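Acetyltransferase of GNAT family (PDB 3D8P) probably transfers an acetyl group from acetyl-coenzyme A to an acceptor that has not been identified, as GNAT-family enzymes do. Local coordinates at residues I69-L74 and D113-G118; S79-M84 and Y128-N133; I7-S12 and N47-G52. All blocks are in the same frame, centred on the assembly; numbering follows the deposited sequence.

Contact 1: I69-L74 and D113-G118; sequences IGLIRL and DGIYLG. With EDO (1,2-ethanediol), chain G.
L71 and I115 touch although their strands are not neighbours in the sheet: strand 78-86 runs between 65-73 and 114-119, and the two side chains meet over it. The CA atoms of L71 and I115 are 8.5 Å apart, and the gap is closed by methyls alone, L71 CD1 lying 4.1 Å from I115 CG2. L71 sends its CG anti to the backbone N (chi1 -171°), which swings CD1 across the intervening strand toward I115, the two side chains meeting at about a right angle. Beside them the short side chain of S79 touches both, its OG hydrogen-bonded to G114 O. Strands 78-86 and 114-119 run parallel and are joined through helix 95-109, the beta-alpha-beta crossover of the GNAT fold; V103 and C107 of that helix pack on L71. Because successive residues of a strand face opposite ways, Y116 makes its contact on the other side of the sheet. There L74, just past its strand, brings CD1 obliquely to the tyrosine ring, 4.3 Å from Y116 CD2, while Y158 and P144 adjoin it. Further along, O1 of an ethanediol, probably from the crystallisation liquor, donates a 2.8 Å hydrogen bond to G118 O.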
loop_
_atom_site.group_PDB
_atom_site.type_symbol
_atom_site.label_atom_id
_atom_site.label_comp_id
_atom_site.label_asym_id
_atom_site.label_seq_id
_atom_site.Cartn_x
_atom_site.Cartn_y
_atom_site.Cartn_z
ATOM N N ILE A 69 -1.284 3.593 2.633
ATOM C CA ILE A 69 -1.699 2.493 1.746
ATOM C C ILE A 69 -2.109 3.086 0.411
ATOM O O ILE A 69 -2.861 4.036 0.362
ATOM C CB ILE A 69 -2.856 1.627 2.361
ATOM C CG1 ILE A 69 -2.898 0.227 1.749
ATOM C CG2 ILE A 69 -4.220 2.321 2.205
ATOM C CD1 ILE A 69 -3.947 -0.676 2.401
ATOM N N GLY A 70 -1.591 2.514 -0.661
ATOM C CA GLY A 70 -1.921 2.918 -2.017
ATOM C C GLY A 70 -2.536 1.782 -2.823
ATOM O O GLY A 70 -2.358 0.605 -2.509
ATOM N N LEU A 71 -3.267 2.149 -3.866
ATOM C CA LEU A 71 -3.833 1.191 -4.790
ATOM C C LEU A 71 -3.756 1.751 -6.186
ATOM O O LEU A 71 -4.156 2.921 -6.430
ATOM C CB LEU A 71 -5.308 0.889 -4.472
ATOM C CG LEU A 71 -5.934 -0.270 -5.270
ATOM C CD1 LEU A 71 -5.783 -1.613 -4.558
ATOM C CD2 LEU A 71 -7.376 -0.043 -5.593
ATOM N N ILE A 72 -3.245 0.940 -7.114
ATOM C CA ILE A 72 -3.369 1.280 -8.534
ATOM C C ILE A 72 -4.381 0.365 -9.212
ATOM O O ILE A 72 -4.524 -0.806 -8.895
ATOM C CB ILE A 72 -2.018 1.325 -9.329
ATOM C CG1 ILE A 72 -1.305 -0.012 -9.298
ATOM C CG2 ILE A 72 -1.111 2.453 -8.787
ATOM C CD1 ILE A 72 -0.203 -0.170 -10.368
ATOM N N ARG A 73 -5.074 0.931 -10.175
ATOM C CA ARG A 73 -6.023 0.221 -10.966
ATOM C C ARG A 73 -5.344 -0.419 -12.192
ATOM O O ARG A 73 -4.610 0.236 -12.915
ATOM C CB ARG A 73 -7.144 1.183 -11.363
ATOM C CG ARG A 73 -8.200 0.508 -12.179
ATOM C CD ARG A 73 -9.559 1.097 -11.981
ATOM N NE ARG A 73 -10.553 0.110 -12.405
ATOM C CZ ARG A 73 -11.833 0.119 -12.045
ATOM N NH1 ARG A 73 -12.293 1.063 -11.231
ATOM N NH2 ARG A 73 -12.648 -0.835 -12.491
ATOM N N LEU A 74 -5.571 -1.719 -12.392
ATOM C CA LEU A 74 -5.003 -2.465 -13.532
ATOM C C LEU A 74 -6.080 -2.631 -14.579
ATOM O O LEU A 74 -7.176 -2.152 -14.375
ATOM C CB LEU A 74 -4.547 -3.848 -13.086
ATOM C CG LEU A 74 -3.598 -3.939 -11.895
ATOM C CD1 LEU A 74 -3.262 -5.418 -11.683
ATOM C CD2 LEU A 74 -2.338 -3.054 -12.121
ATOM N N ASP A 113 -12.582 -6.113 -8.751
ATOM C CA ASP A 113 -12.772 -7.516 -8.423
ATOM C C ASP A 113 -11.705 -8.146 -7.548
ATOM O O ASP A 113 -11.947 -9.182 -6.911
ATOM C CB ASP A 113 -12.862 -8.305 -9.728
ATOM C CG ASP A 113 -14.156 -8.029 -10.469
ATOM O OD1 ASP A 113 -15.153 -7.765 -9.779
ATOM O OD2 ASP A 113 -14.177 -8.073 -11.713
ATOM N N GLY A 114 -10.536 -7.530 -7.484
ATOM C CA GLY A 114 -9.449 -8.150 -6.751
ATOM C C GLY A 114 -8.269 -7.254 -6.612
ATOM O O GLY A 114 -8.190 -6.272 -7.305
ATOM N N ILE A 115 -7.344 -7.671 -5.746
ATOM C CA ILE A 115 -6.164 -6.926 -5.369
ATOM C C ILE A 115 -4.951 -7.836 -5.393
ATOM O O ILE A 115 -4.890 -8.834 -4.650
ATOM C CB ILE A 115 -6.298 -6.347 -3.903
ATOM C CG1 ILE A 115 -7.595 -5.538 -3.736
ATOM C CG2 ILE A 115 -5.058 -5.511 -3.534
ATOM C CD1 ILE A 115 -7.840 -5.004 -2.332
ATOM N N TYR A 116 -4.004 -7.491 -6.263
ATOM C CA TYR A 116 -2.723 -8.149 -6.349
ATOM C C TYR A 116 -1.711 -7.315 -5.587
ATOM O O TYR A 116 -1.896 -6.126 -5.412
ATOM C CB TYR A 116 -2.260 -8.251 -7.814
ATOM C CG TYR A 116 -2.989 -9.272 -8.644
ATOM C CD1 TYR A 116 -2.531 -10.576 -8.703
ATOM C CD2 TYR A 116 -4.111 -8.942 -9.399
ATOM C CE1 TYR A 116 -3.169 -11.523 -9.457
ATOM C CE2 TYR A 116 -4.771 -9.912 -10.162
ATOM C CZ TYR A 116 -4.270 -11.195 -10.190
ATOM O OH TYR A 116 -4.857 -12.190 -10.924
ATOM N N LEU A 117 -0.625 -7.929 -5.147
ATOM C CA LEU A 117 0.498 -7.182 -4.604
ATOM C C LEU A 117 1.765 -7.997 -4.743
ATOM O O LEU A 117 1.726 -9.222 -4.806
ATOM C CB LEU A 117 0.264 -6.776 -3.134
ATOM C CG LEU A 117 0.261 -7.812 -2.014
ATOM C CD1 LEU A 117 1.648 -8.058 -1.478
ATOM C CD2 LEU A 117 -0.667 -7.414 -0.912
ATOM N N GLY A 118 2.885 -7.288 -4.820
ATOM C CA GLY A 118 4.212 -7.870 -4.731
ATOM C C GLY A 118 4.871 -7.217 -3.519
ATOM O O GLY A 118 4.618 -6.051 -3.220
HETATM C C1 EDO G . 2.390 -4.081 -1.422
HETATM O O1 EDO G . 3.726 -3.759 -1.784
HETATM C C2 EDO G . 1.813 -3.038 -0.487
HETATM O O2 EDO G . 2.909 -2.436 0.181
#

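Contact 2: S79-M84 and Y128-N133; sequences SALKKM and YFYSNN. With EDO (1,2-ethanediol), chain G; EDO (1,2-ethanediol), chain F.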
loop_
_atom_site.group_PDB
_atom_site.type_symbol
_atom_site.label_atom_id
_atom_site.label_comp_id
_atom_site.label_asym_id
_atom_site.label_seq_id
_atom_site.Cartn_x
_atom_site.Cartn_y
_atom_site.Cartn_z
ATOM N N SER A 79 -6.588 -4.713 -9.521
ATOM C CA SER A 79 -5.856 -3.619 -8.870
ATOM C C SER A 79 -4.588 -4.153 -8.227
ATOM O O SER A 79 -4.450 -5.371 -8.050
ATOM C CB SER A 79 -6.728 -2.986 -7.800
ATOM O OG SER A 79 -7.001 -3.915 -6.766
ATOM N N ALA A 80 -3.668 -3.241 -7.912
ATOM C CA ALA A 80 -2.445 -3.552 -7.202
ATOM C C ALA A 80 -2.274 -2.665 -5.964
ATOM O O ALA A 80 -2.366 -1.419 -6.044
ATOM C CB ALA A 80 -1.255 -3.407 -8.124
ATOM N N LEU A 81 -1.998 -3.311 -4.833
ATOM C CA LEU A 81 -1.725 -2.624 -3.568
ATOM C C LEU A 81 -0.271 -2.138 -3.574
ATOM O O LEU A 81 0.615 -2.837 -4.039
ATOM C CB LEU A 81 -2.003 -3.537 -2.380
ATOM C CG LEU A 81 -2.340 -2.900 -1.040
ATOM C CD1 LEU A 81 -3.738 -2.248 -1.073
ATOM C CD2 LEU A 81 -2.274 -3.915 0.106
ATOM N N LYS A 82 -0.065 -0.910 -3.109
ATOM C CA LYS A 82 1.235 -0.283 -3.064
ATOM C C LYS A 82 1.471 0.478 -1.772
ATOM O O LYS A 82 0.534 0.935 -1.118
ATOM C CB LYS A 82 1.401 0.678 -4.232
ATOM C CG LYS A 82 1.109 0.045 -5.595
ATOM C CD LYS A 82 2.106 0.446 -6.636
ATOM C CE LYS A 82 3.309 -0.455 -6.606
ATOM N NZ LYS A 82 2.995 -1.802 -7.178
ATOM N N LYS A 83 2.745 0.544 -1.385
ATOM C CA LYS A 83 3.228 1.404 -0.294
ATOM C C LYS A 83 2.417 1.303 0.982
ATOM O O LYS A 83 1.983 2.327 1.519
ATOM C CB LYS A 83 3.264 2.874 -0.768
ATOM C CG LYS A 83 3.968 3.127 -2.091
ATOM C CD LYS A 83 5.462 2.796 -2.100
ATOM C CE LYS A 83 6.045 3.032 -3.503
ATOM N NZ LYS A 83 7.387 2.455 -3.713
HETATM N N MSE A 84 2.190 0.081 1.454
HETATM C CA MSE A 84 1.551 -0.119 2.742
HETATM C C MSE A 84 2.603 -0.149 3.855
HETATM O O MSE A 84 3.506 -0.973 3.849
HETATM C CB MSE A 84 0.690 -1.368 2.794
HETATM C CG MSE A 84 -0.119 -1.378 4.092
HETATM SE SE MSE A 84 -1.241 -2.905 4.247
HETATM C CE MSE A 84 -2.177 -2.276 5.790
ATOM N N TYR A 128 2.782 -12.320 6.886
ATOM C CA TYR A 128 1.796 -12.884 7.790
ATOM C C TYR A 128 0.532 -12.037 7.831
ATOM O O TYR A 128 -0.568 -12.582 7.904
ATOM C CB TYR A 128 2.360 -12.996 9.192
ATOM C CG TYR A 128 3.584 -13.869 9.301
ATOM C CD1 TYR A 128 3.599 -15.164 8.778
ATOM C CD2 TYR A 128 4.717 -13.421 9.980
ATOM C CE1 TYR A 128 4.724 -15.981 8.907
ATOM C CE2 TYR A 128 5.843 -14.232 10.123
ATOM C CZ TYR A 128 5.843 -15.505 9.582
ATOM O OH TYR A 128 6.968 -16.297 9.729
ATOM N N PHE A 129 0.687 -10.711 7.793
ATOM C CA PHE A 129 -0.470 -9.816 7.752
ATOM C C PHE A 129 -1.349 -10.084 6.519
ATOM O O PHE A 129 -2.563 -10.225 6.634
ATOM C CB PHE A 129 -0.043 -8.335 7.757
ATOM C CG PHE A 129 -1.192 -7.381 7.542
ATOM C CD1 PHE A 129 -2.020 -7.020 8.597
ATOM C CD2 PHE A 129 -1.465 -6.883 6.279
ATOM C CE1 PHE A 129 -3.096 -6.161 8.400
ATOM C CE2 PHE A 129 -2.535 -6.021 6.070
ATOM C CZ PHE A 129 -3.352 -5.656 7.124
ATOM N N TYR A 130 -0.734 -10.151 5.344
ATOM C CA TYR A 130 -1.502 -10.398 4.119
ATOM C C TYR A 130 -2.170 -11.772 4.173
ATOM O O TYR A 130 -3.335 -11.882 3.855
ATOM C CB TYR A 130 -0.631 -10.265 2.869
ATOM C CG TYR A 130 0.020 -8.910 2.721
ATOM C CD1 TYR A 130 -0.742 -7.755 2.722
ATOM C CD2 TYR A 130 1.399 -8.784 2.547
ATOM C CE1 TYR A 130 -0.166 -6.514 2.575
ATOM C CE2 TYR A 130 1.982 -7.534 2.401
ATOM C CZ TYR A 130 1.183 -6.395 2.424
ATOM O OH TYR A 130 1.729 -5.130 2.278
ATOM N N SER A 131 -1.440 -12.797 4.617
ATOM C CA SER A 131 -1.973 -14.139 4.738
ATOM C C SER A 131 -3.148 -14.233 5.700
ATOM O O SER A 131 -4.016 -15.091 5.546
ATOM C CB SER A 131 -0.884 -15.092 5.223
ATOM O OG SER A 131 0.134 -15.238 4.249
ATOM N N ASN A 132 -3.134 -13.394 6.728
ATOM C CA ASN A 132 -4.184 -13.372 7.738
ATOM C C ASN A 132 -5.349 -12.455 7.352
ATOM O O ASN A 132 -6.383 -12.457 8.034
ATOM C CB ASN A 132 -3.607 -12.926 9.084
ATOM C CG ASN A 132 -2.671 -13.953 9.687
ATOM O OD1 ASN A 132 -2.795 -15.148 9.445
ATOM N ND2 ASN A 132 -1.732 -13.486 10.492
ATOM N N ASN A 133 -5.185 -11.712 6.253
ATOM C CA ASN A 133 -6.198 -10.789 5.774
ATOM C C ASN A 133 -6.667 -11.031 4.347
ATOM O O ASN A 133 -6.849 -10.091 3.587
ATOM C CB ASN A 133 -5.738 -9.339 6.010
ATOM C CG ASN A 133 -5.794 -8.967 7.479
ATOM O OD1 ASN A 133 -6.870 -8.723 8.018
ATOM N ND2 ASN A 133 -4.643 -8.971 8.144
HETATM C C1 EDO G . 2.390 -4.081 -1.422
HETATM O O1 EDO G . 3.726 -3.759 -1.784
HETATM C C2 EDO G . 1.813 -3.038 -0.487
HETATM O O2 EDO G . 2.909 -2.436 0.181
HETATM C C1 EDO F . 5.625 -3.065 2.701
HETATM O O1 EDO F . 4.892 -2.217 1.800
HETATM C C2 EDO F . 4.857 -4.343 2.989
HETATM O O2 EDO F . 4.785 -5.167 1.810
#
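M84, modelled as selenomethionine, brings its tip obliquely against the F129 ring, with CE 3.8 Å from F129 CE2. The selenium stands 4.9 Å from the centroid of that ring and 5.4 Å from the centroid of the Y130 ring, so one heavy atom makes Met-aromatic contacts with two successive residues of helix 124-132. This reach depends on a fully extended chain: CG is anti to the backbone N (chi1 -171°), later torsions also being near 180°. M84 crosses F129 at about a right angle but slides past Y130 in the opposite direction. Three residues earlier, L81, which also points toward the helix, brings CD2 within 4.2 Å of Y130 CE1. N133 ND2 sits above one face of the F129 ring, toward its rim, and donates to F129 O at 2.9 Å, a bond that ties the amide to the helix end.

Between L81 and M84 the strand twists at K83, whose positive phi is consistent with the bulge often found in this strand of GNAT enzymes. Two ethanediols, probably from the crystallisation liquor, lie beside it: M84 N donates to O2 of one at 2.9 Å, nearly straight (169°), and O1 of the other bonds to M84 O. The second molecule's O2 is 3.1 Å from Y130 OH and bonded to it, either able to donate. Strand and helix meet through apolar and selenium-aromatic surfaces, while M84 N, M84 O and Y130 OH bond to diols, which may mark a pocket, consistent with the acetyl-CoA site that GNAT relatives have here.

Contact 3: I7-S12 and N47-G52; sequences IEYNRS and NYLNSG. With ACT (acetate ion), chain D.
This is a small van der Waals contact at the edge of the fold, one leucine against a carboxylate, a backbone carbonyl and a ring edge, where the end of outermost strand 5-8 and the loop after it meet the end of helix 44-49. L49 supplies the helix side by itself: its forked tip is pushed against E8 and Y9. Each methyl lies by one carboxylate oxygen, in van der Waals contact only, L49 CD1 3.9 Å from E8 OE1 and L49 CD2 4.0 Å from E8 OE2, with the side chains arriving from opposite directions. With E8 CG anti to the backbone N (chi1 -171°) and the chain extended, the stem passes the leucine as well, E8 CG lying 4.0 Å from L49 CD1. The same CD1 rests 3.8 Å from the carbonyl oxygen Y9 O and lies near the plane of the Y9 ring, at its edge.

Y9 is buried between this leucine, F55 of the adjoining strand, and K14 and L17 of helix 14-28. Its OH points to an acetate ion at a doubtfully short distance; the acetate, probably from the crystallisation liquor, is also bonded to E45 N, and R11, salt-bridged through NH1 to E45, lays its CG against the acetate. N10 OD1 accepts from S12 N at 3.1 Å, an Asx turn that leads from the strand toward helix 14-28, and L49 to G52 form a type I turn leading into strand 54-59. Strand, two helices and strand in this order are the N-terminal part typical of the GNAT fold.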
loop_
_atom_site.group_PDB
_atom_site.type_symbol
_atom_site.label_atom_id
_atom_site.label_comp_id
_atom_site.label_asym_id
_atom_site.label_seq_id
_atom_site.Cartn_x
_atom_site.Cartn_y
_atom_site.Cartn_z
ATOM N N ILE A 7 -7.609 9.381 6.222
ATOM C CA ILE A 7 -7.929 10.436 5.278
ATOM C C ILE A 7 -7.299 10.129 3.923
ATOM O O ILE A 7 -6.391 9.302 3.806
ATOM C CB ILE A 7 -7.418 11.815 5.753
ATOM C CG1 ILE A 7 -5.886 11.787 5.963
ATOM C CG2 ILE A 7 -8.208 12.253 7.010
ATOM C CD1 ILE A 7 -5.237 13.142 6.110
ATOM N N GLU A 8 -7.798 10.784 2.888
ATOM C CA GLU A 8 -7.183 10.684 1.599
ATOM C C GLU A 8 -5.922 11.535 1.646
ATOM O O GLU A 8 -5.863 12.568 2.338
ATOM C CB GLU A 8 -8.114 11.187 0.503
ATOM C CG GLU A 8 -7.580 10.889 -0.906
ATOM C CD GLU A 8 -8.613 11.117 -2.002
ATOM O OE1 GLU A 8 -8.872 12.293 -2.352
ATOM O OE2 GLU A 8 -9.129 10.112 -2.547
ATOM N N TYR A 9 -4.899 11.083 0.933
ATOM C CA TYR A 9 -3.686 11.864 0.772
ATOM C C TYR A 9 -4.055 13.228 0.172
ATOM O O TYR A 9 -4.922 13.307 -0.693
ATOM C CB TYR A 9 -2.730 11.132 -0.169
ATOM C CG TYR A 9 -1.568 11.978 -0.670
ATOM C CD1 TYR A 9 -0.372 12.029 0.038
ATOM C CD2 TYR A 9 -1.666 12.715 -1.848
ATOM C CE1 TYR A 9 0.680 12.795 -0.389
ATOM C CE2 TYR A 9 -0.614 13.495 -2.283
ATOM C CZ TYR A 9 0.563 13.511 -1.552
ATOM O OH TYR A 9 1.624 14.266 -1.962
ATOM N N ASN A 10 -3.414 14.289 0.663
ATOM C CA ASN A 10 -3.438 15.577 -0.021
ATOM C C ASN A 10 -1.973 16.041 -0.152
ATOM O O ASN A 10 -1.098 15.484 0.545
ATOM C CB ASN A 10 -4.409 16.588 0.615
ATOM C CG ASN A 10 -3.908 17.150 1.922
ATOM O OD1 ASN A 10 -2.898 17.832 1.953
ATOM N ND2 ASN A 10 -4.660 16.926 3.002
ATOM N N ARG A 11 -1.716 16.982 -1.072
ATOM C CA ARG A 11 -0.354 17.452 -1.428
ATOM C C ARG A 11 0.480 18.026 -0.299
ATOM O O ARG A 11 1.702 18.057 -0.397
ATOM C CB ARG A 11 -0.411 18.512 -2.540
ATOM C CG ARG A 11 -0.918 17.948 -3.851
ATOM C CD ARG A 11 -0.542 18.834 -5.035
ATOM N NE ARG A 11 -1.112 20.175 -4.965
ATOM C CZ ARG A 11 -2.376 20.484 -5.264
ATOM N NH1 ARG A 11 -3.247 19.540 -5.592
ATOM N NH2 ARG A 11 -2.781 21.747 -5.207
ATOM N N SER A 12 -0.167 18.505 0.759
ATOM C CA SER A 12 0.569 19.045 1.891
ATOM C C SER A 12 1.439 17.985 2.525
ATOM O O SER A 12 2.463 18.303 3.118
ATOM C CB SER A 12 -0.377 19.651 2.940
ATOM O OG SER A 12 -1.310 18.720 3.460
ATOM N N ASN A 47 -0.248 9.870 -9.962
ATOM C CA ASN A 47 -0.048 8.410 -10.095
ATOM C C ASN A 47 -1.126 7.543 -9.458
ATOM O O ASN A 47 -1.376 6.461 -9.956
ATOM C CB ASN A 47 1.326 7.973 -9.580
ATOM C CG ASN A 47 2.452 8.641 -10.327
ATOM O OD1 ASN A 47 3.354 9.192 -9.720
ATOM N ND2 ASN A 47 2.363 8.663 -11.641
ATOM N N TYR A 48 -1.774 8.025 -8.401
ATOM C CA TYR A 48 -2.765 7.228 -7.652
ATOM C C TYR A 48 -4.175 7.763 -7.741
ATOM O O TYR A 48 -5.064 7.033 -8.132
ATOM C CB TYR A 48 -2.376 7.118 -6.171
ATOM C CG TYR A 48 -1.126 6.313 -5.946
ATOM C CD1 TYR A 48 -1.194 4.932 -5.756
ATOM C CD2 TYR A 48 0.133 6.919 -5.943
ATOM C CE1 TYR A 48 -0.028 4.167 -5.548
ATOM C CE2 TYR A 48 1.281 6.186 -5.746
ATOM C CZ TYR A 48 1.187 4.789 -5.543
ATOM O OH TYR A 48 2.316 4.031 -5.335
ATOM N N LEU A 49 -4.378 9.031 -7.384
ATOM C CA LEU A 49 -5.716 9.583 -7.295
ATOM C C LEU A 49 -6.357 9.868 -8.640
ATOM O O LEU A 49 -7.508 9.537 -8.834
ATOM C CB LEU A 49 -5.744 10.834 -6.412
ATOM C CG LEU A 49 -5.130 10.701 -5.009
ATOM C CD1 LEU A 49 -5.434 11.949 -4.153
ATOM C CD2 LEU A 49 -5.567 9.417 -4.309
ATOM N N ASN A 50 -5.614 10.450 -9.575
ATOM C CA ASN A 50 -6.170 10.859 -10.860
ATOM C C ASN A 50 -6.285 9.740 -11.866
ATOM O O ASN A 50 -6.918 9.901 -12.914
ATOM C CB ASN A 50 -5.320 11.975 -11.482
ATOM C CG ASN A 50 -5.387 13.259 -10.707
ATOM O OD1 ASN A 50 -6.205 13.400 -9.786
ATOM N ND2 ASN A 50 -4.529 14.229 -11.078
ATOM N N SER A 51 -5.643 8.622 -11.545
ATOM C CA SER A 51 -5.553 7.471 -12.411
ATOM C C SER A 51 -6.605 6.436 -12.091
ATOM O O SER A 51 -6.579 5.375 -12.657
ATOM C CB SER A 51 -4.171 6.820 -12.226
ATOM O OG SER A 51 -3.961 6.339 -10.888
ATOM N N GLY A 52 -7.521 6.735 -11.176
ATOM C CA GLY A 52 -8.550 5.769 -10.798
ATOM C C GLY A 52 -8.129 4.893 -9.633
ATOM O O GLY A 52 -8.777 3.882 -9.358
HETATM C C ACT D . 1.810 15.599 -5.306
HETATM O O ACT D . 0.836 15.021 -5.862
HETATM O OXT ACT D . 1.852 15.465 -4.060
HETATM C CH3 ACT D . 2.861 16.398 -6.051
#

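In the fold
Contact 1 is the buried one, contact 2 is partly buried near the middle of the chain, and contact 3 lies further out, with E8 exposed. Contacts 1 and 2 interlock: strand 78-86 belongs to contact 2 yet separates the two strands of contact 1, and G70 N bonds to K82 O across them. One ethanediol touches both. Contact 3 belongs to the same sheet but to its outermost strand 5-8, and reaches the others through Y48, which packs on L71, I72, K82 and K83. The chemistry shifts, from aliphatic side chains, with one leucine on a tyrosine ring, in contact 1, through selenium and aromatic rings in contact 2, to a leucine against a carboxylate in contact 3.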